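Uncharacterized protein (Bacteroides caccae, PDB 3NO2) is of unknown function but folds as a six-bladed beta-propeller whose sequence partly resembles the Mal s 1 allergen family. Local coordinates at residues L7-I19 and E38-F52. Residues are numbered along the deposited sequence; the frame is centred on the assembly and turned at random. Where two conformers were deposited one is given.
Sequences LLVGGSGWNKIAI and ECNSVAATKAGEILF
Strands 7-10 and 41-44 run nearly antiparallel, at 161°, with axes 6.6 Å apart at closest approach, yet they belong to different sheets and meet mainly through side chains, with no backbone hydrogen bond between the two segments; beyond them the CA atoms come nearest at Gly11 CA and Asn40 CA, 5.2 Å apart. Leu8 and Val42 form the middle of the apolar interface. Leu8 holds CG opposite its backbone N (chi1 176°), on the side of its carbonyl carbon, and from there CD2 reaches the strand 41-44 backbone, 3.4 Å from Ala43 O, and Ile50 CG2. Val42 uses both branches: CG2 packs against Leu8 CG at 3.8 Å, while CG1 meets Ile17 CG2, which in turn touches Cys39 SG. Ile17 CD1 then sits over one face of the Phe52 ring, a CH-pi contact 4.1 Å from the centroid, and Ile19 CD1 reaches Ile50 CD1. This is how neighbouring blades of a beta-propeller adhere, apolar side chains of one four-stranded sheet laid on those of the next. The sheet holding strands 6-10 and 16-21 is completed by the C-terminal strand 270-274, the velcro closure of the six-bladed ring, whose Ile274 also packs on Ile50 and Ala44. At the other end the contact becomes polar. Ser12 OG donates to Glu38 OE2 over 2.6 Å, approaching on the anti side of the carboxylate and 16° out of its plane. Asn40 ND2 gives the same oxygen a second bond from above that plane and also bonds Gln80 OE1, while Gln80 NE2 bonds Glu38 OE1, which probably helps to fix the carboxylate's rotation. A bound citrate, probably from the crystallisation liquor, hydrogen-bonds OE2. Nearby, one water accepts from Cys39 N and lies at the same 2.8 Å from Gly11 O, to which it can donate.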
loop_
_atom_site.group_PDB
_atom_site.type_symbol
_atom_site.label_atom_id
_atom_site.label_comp_id
_atom_site.label_asym_id
_atom_site.label_seq_id
_atom_site.Cartn_x
_atom_site.Cartn_y
_atom_site.Cartn_z
ATOM N N LEU A 7 13.310 4.832 5.122
ATOM C CA LEU A 7 11.959 4.335 4.842
ATOM C C LEU A 7 11.024 5.498 4.633
ATOM O O LEU A 7 10.864 6.347 5.497
ATOM C CB LEU A 7 11.449 3.475 5.988
ATOM C CG LEU A 7 12.297 2.259 6.293
ATOM C CD1 LEU A 7 11.890 1.663 7.677
ATOM C CD2 LEU A 7 12.255 1.203 5.207
ATOM N N LEU A 8 10.435 5.544 3.465
ATOM C CA LEU A 8 9.378 6.508 3.114
ATOM C C LEU A 8 8.054 5.925 3.633
ATOM O O LEU A 8 7.753 4.778 3.343
ATOM C CB LEU A 8 9.332 6.723 1.605
ATOM C CG LEU A 8 8.255 7.622 1.023
ATOM C CD1 LEU A 8 8.427 9.076 1.471
ATOM C CD2 LEU A 8 8.208 7.485 -0.503
ATOM N N VAL A 9 7.300 6.700 4.369
ATOM C CA VAL A 9 6.039 6.218 5.001
ATOM C C VAL A 9 4.941 7.270 4.869
ATOM O O VAL A 9 5.193 8.487 4.766
ATOM C CB VAL A 9 6.217 5.859 6.497
ATOM C CG1 VAL A 9 7.133 4.623 6.630
ATOM C CG2 VAL A 9 6.759 7.024 7.351
ATOM N N GLY A 10 3.708 6.790 4.967
ATOM C CA GLY A 10 2.555 7.629 5.028
ATOM C C GLY A 10 1.397 6.830 5.580
ATOM O O GLY A 10 1.522 5.610 5.819
ATOM N N GLY A 11 0.254 7.444 5.786
ATOM C CA GLY A 11 -0.920 6.714 6.218
ATOM C C GLY A 11 -2.148 7.531 6.343
ATOM O O GLY A 11 -2.089 8.754 6.599
ATOM N N SER A 12 -3.302 6.870 6.244
ATOM C CA SER A 12 -4.568 7.511 6.423
ATOM C C SER A 12 -4.611 8.096 7.827
ATOM O O SER A 12 -4.244 7.424 8.805
ATOM C CB SER A 12 -5.667 6.478 6.241
ATOM O OG SER A 12 -6.931 7.076 6.415
ATOM N N GLY A 13 -5.125 9.323 7.963
ATOM C CA GLY A 13 -5.226 9.955 9.283
ATOM C C GLY A 13 -3.915 10.552 9.773
ATOM O O GLY A 13 -3.850 11.004 10.933
ATOM N N TRP A 14 -2.863 10.548 8.965
ATOM C CA TRP A 14 -1.609 11.246 9.244
ATOM C C TRP A 14 -1.428 12.266 8.156
ATOM O O TRP A 14 -1.409 11.955 6.971
ATOM C CB TRP A 14 -0.422 10.276 9.186
ATOM C CG TRP A 14 0.877 10.799 9.696
ATOM C CD1 TRP A 14 1.110 11.988 10.337
ATOM C CD2 TRP A 14 2.153 10.161 9.576
ATOM N NE1 TRP A 14 2.454 12.120 10.628
ATOM C CE2 TRP A 14 3.106 10.992 10.203
ATOM C CE3 TRP A 14 2.573 8.948 9.032
ATOM C CZ2 TRP A 14 4.464 10.650 10.290
ATOM C CZ3 TRP A 14 3.934 8.633 9.099
ATOM C CH2 TRP A 14 4.828 9.449 9.758
ATOM N N ASN A 15 -1.349 13.533 8.552
ATOM C CA ASN A 15 -1.282 14.647 7.608
ATOM C C ASN A 15 0.083 15.021 7.073
ATOM O O ASN A 15 0.284 16.159 6.606
ATOM C CB ASN A 15 -1.996 15.877 8.204
ATOM C CG ASN A 15 -1.212 16.512 9.353
ATOM O OD1 ASN A 15 -0.115 16.069 9.743
ATOM N ND2 ASN A 15 -1.773 17.598 9.905
ATOM N N LYS A 16 1.025 14.078 7.119
ATOM C CA LYS A 16 2.387 14.211 6.585
ATOM C C LYS A 16 2.749 12.921 5.891
ATOM O O LYS A 16 2.279 11.851 6.291
ATOM C CB LYS A 16 3.434 14.400 7.713
ATOM C CG LYS A 16 3.242 15.635 8.586
ATOM C CD LYS A 16 3.271 16.931 7.839
ATOM C CE LYS A 16 3.077 18.113 8.838
ATOM N NZ LYS A 16 3.073 19.471 8.203
ATOM N N ILE A 17 3.626 12.990 4.895
ATOM C CA ILE A 17 4.454 11.834 4.539
ATOM C C ILE A 17 5.855 12.113 5.089
ATOM O O ILE A 17 6.211 13.270 5.330
ATOM C CB ILE A 17 4.464 11.502 3.030
ATOM C CG1 ILE A 17 4.970 12.672 2.218
ATOM C CG2 ILE A 17 3.011 11.095 2.605
ATOM C CD1 ILE A 17 5.116 12.375 0.751
ATOM N N ALA A 18 6.623 11.079 5.348
ATOM C CA ALA A 18 7.869 11.224 6.063
ATOM C C ALA A 18 8.887 10.237 5.578
ATOM O O ALA A 18 8.546 9.181 5.038
ATOM C CB ALA A 18 7.650 11.092 7.584
ATOM N N ILE A 19 10.166 10.551 5.805
ATOM C CA ILE A 19 11.251 9.604 5.622
ATOM C C ILE A 19 11.914 9.400 6.970
ATOM O O ILE A 19 12.223 10.366 7.689
ATOM C CB ILE A 19 12.300 10.064 4.585
ATOM C CG1 ILE A 19 11.620 10.186 3.221
ATOM C CG2 ILE A 19 13.506 9.066 4.538
ATOM C CD1 ILE A 19 12.453 10.912 2.153
ATOM N N GLU A 38 -5.908 12.135 1.844
ATOM C CA GLU A 38 -5.746 10.877 2.532
ATOM C C GLU A 38 -4.706 10.103 1.763
ATOM O O GLU A 38 -4.943 9.807 0.577
ATOM C CB GLU A 38 -7.045 10.063 2.585
ATOM C CG GLU A 38 -6.923 8.764 3.357
ATOM C CD GLU A 38 -8.033 7.775 3.195
ATOM O OE1 GLU A 38 -8.826 7.836 2.221
ATOM O OE2 GLU A 38 -8.074 6.832 4.042
ATOM N N CYS A 39 -3.581 9.763 2.394
ATOM C CA CYS A 39 -2.487 9.039 1.758
ATOM C C CYS A 39 -2.406 7.608 2.236
ATOM O O CYS A 39 -2.092 7.338 3.396
ATOM C CB CYS A 39 -1.151 9.724 1.996
ATOM S SG CYS A 39 0.238 8.811 1.312
ATOM N N ASN A 40 -2.745 6.688 1.322
ATOM C CA ASN A 40 -2.582 5.233 1.524
ATOM C C ASN A 40 -1.537 4.584 0.649
ATOM O O ASN A 40 -1.397 3.371 0.732
ATOM C CB ASN A 40 -3.929 4.519 1.363
ATOM C CG ASN A 40 -4.863 4.779 2.539
ATOM O OD1 ASN A 40 -4.532 4.401 3.701
ATOM N ND2 ASN A 40 -6.030 5.376 2.283
ATOM N N SER A 41 -0.827 5.369 -0.163
ATOM C CA SER A 41 0.240 4.881 -1.013
ATOM C C SER A 41 1.367 5.916 -1.140
ATOM O O SER A 41 1.141 7.049 -1.573
ATOM C CB SER A 41 -0.260 4.617 -2.435
ATOM O OG SER A 41 -1.191 3.516 -2.423
ATOM N N VAL A 42 2.582 5.475 -0.779
ATOM C CA VAL A 42 3.832 6.163 -1.070
ATOM C C VAL A 42 4.772 5.216 -1.796
ATOM O O VAL A 42 4.718 3.999 -1.587
ATOM C CB VAL A 42 4.536 6.724 0.197
ATOM C CG1 VAL A 42 3.645 7.682 0.972
ATOM C CG2 VAL A 42 5.030 5.631 1.158
ATOM N N ALA A 43 5.656 5.751 -2.625
ATOM C CA ALA A 43 6.625 4.943 -3.359
ATOM C C ALA A 43 7.807 5.832 -3.730
ATOM O O ALA A 43 7.684 7.046 -3.829
ATOM C CB ALA A 43 5.973 4.323 -4.621
ATOM N N ALA A 44 8.974 5.215 -3.869
ATOM C CA ALA A 44 10.218 5.898 -4.267
ATOM C C ALA A 44 10.731 5.322 -5.541
ATOM O O ALA A 44 10.660 4.109 -5.782
ATOM C CB ALA A 44 11.278 5.766 -3.181
ATOM N N THR A 45 11.291 6.198 -6.350
ATOM C CA THR A 45 12.049 5.740 -7.530
ATOM C C THR A 45 13.473 5.414 -7.109
ATOM O O THR A 45 13.942 5.828 -6.059
ATOM C CB THR A 45 12.105 6.777 -8.650
ATOM O OG1 THR A 45 12.916 7.867 -8.234
ATOM C CG2 THR A 45 10.702 7.278 -9.054
ATOM N N LYS A 46 14.173 4.684 -7.964
ATOM C CA LYS A 46 15.593 4.355 -7.704
ATOM C C LYS A 46 16.415 5.608 -7.546
ATOM O O LYS A 46 17.348 5.640 -6.738
ATOM C CB LYS A 46 16.136 3.476 -8.827
ATOM C CG LYS A 46 15.643 2.038 -8.718
ATOM N N ALA A 47 16.053 6.639 -8.297
ATOM C CA ALA A 47 16.731 7.926 -8.238
ATOM C C ALA A 47 16.389 8.756 -7.009
ATOM O O ALA A 47 17.014 9.790 -6.794
ATOM C CB ALA A 47 16.476 8.722 -9.475
ATOM N N GLY A 48 15.402 8.319 -6.215
ATOM C CA GLY A 48 15.075 8.995 -4.961
ATOM C C GLY A 48 13.908 9.976 -5.021
ATOM O O GLY A 48 13.690 10.712 -4.070
ATOM N N GLU A 49 13.211 10.015 -6.153
ATOM C CA GLU A 49 11.991 10.823 -6.262
ATOM C C GLU A 49 10.858 10.107 -5.534
ATOM O O GLU A 49 10.924 8.897 -5.303
ATOM C CB GLU A 49 11.599 11.060 -7.704
ATOM C CG GLU A 49 12.683 11.831 -8.503
ATOM C CD GLU A 49 13.075 11.146 -9.798
ATOM O OE1 GLU A 49 13.017 9.882 -9.975
ATOM O OE2 GLU A 49 13.476 11.924 -10.691
ATOM N N ILE A 50 9.845 10.870 -5.166
ATOM C CA ILE A 50 8.798 10.424 -4.255
ATOM C C ILE A 50 7.441 10.547 -4.956
ATOM O O ILE A 50 7.082 11.619 -5.448
ATOM C CB ILE A 50 8.819 11.287 -2.999
ATOM C CG1 ILE A 50 10.076 10.973 -2.191
ATOM C CG2 ILE A 50 7.580 11.040 -2.131
ATOM C CD1 ILE A 50 10.499 12.134 -1.310
ATOM N N LEU A 51 6.699 9.434 -5.024
ATOM C CA LEU A 51 5.364 9.360 -5.602
ATOM C C LEU A 51 4.378 9.099 -4.453
ATOM O O LEU A 51 4.666 8.252 -3.582
ATOM C CB LEU A 51 5.305 8.166 -6.561
ATOM C CG LEU A 51 3.933 7.796 -7.120
ATOM C CD1 LEU A 51 3.329 8.891 -8.034
ATOM C CD2 LEU A 51 4.025 6.439 -7.862
ATOM N N PHE A 52 3.259 9.800 -4.419
ATOM C CA PHE A 52 2.226 9.475 -3.432
ATOM C C PHE A 52 0.864 9.755 -3.966
ATOM O O PHE A 52 0.665 10.695 -4.749
ATOM C CB PHE A 52 2.471 10.190 -2.070
ATOM C CG PHE A 52 2.353 11.692 -2.080
ATOM C CD1 PHE A 52 3.409 12.493 -2.492
ATOM C CD2 PHE A 52 1.197 12.284 -1.688
ATOM C CE1 PHE A 52 3.272 13.869 -2.469
ATOM C CE2 PHE A 52 1.055 13.658 -1.669
ATOM C CZ PHE A 52 2.091 14.449 -2.080
HETATM O O HOH W 1 -3.420 10.677 5.074
#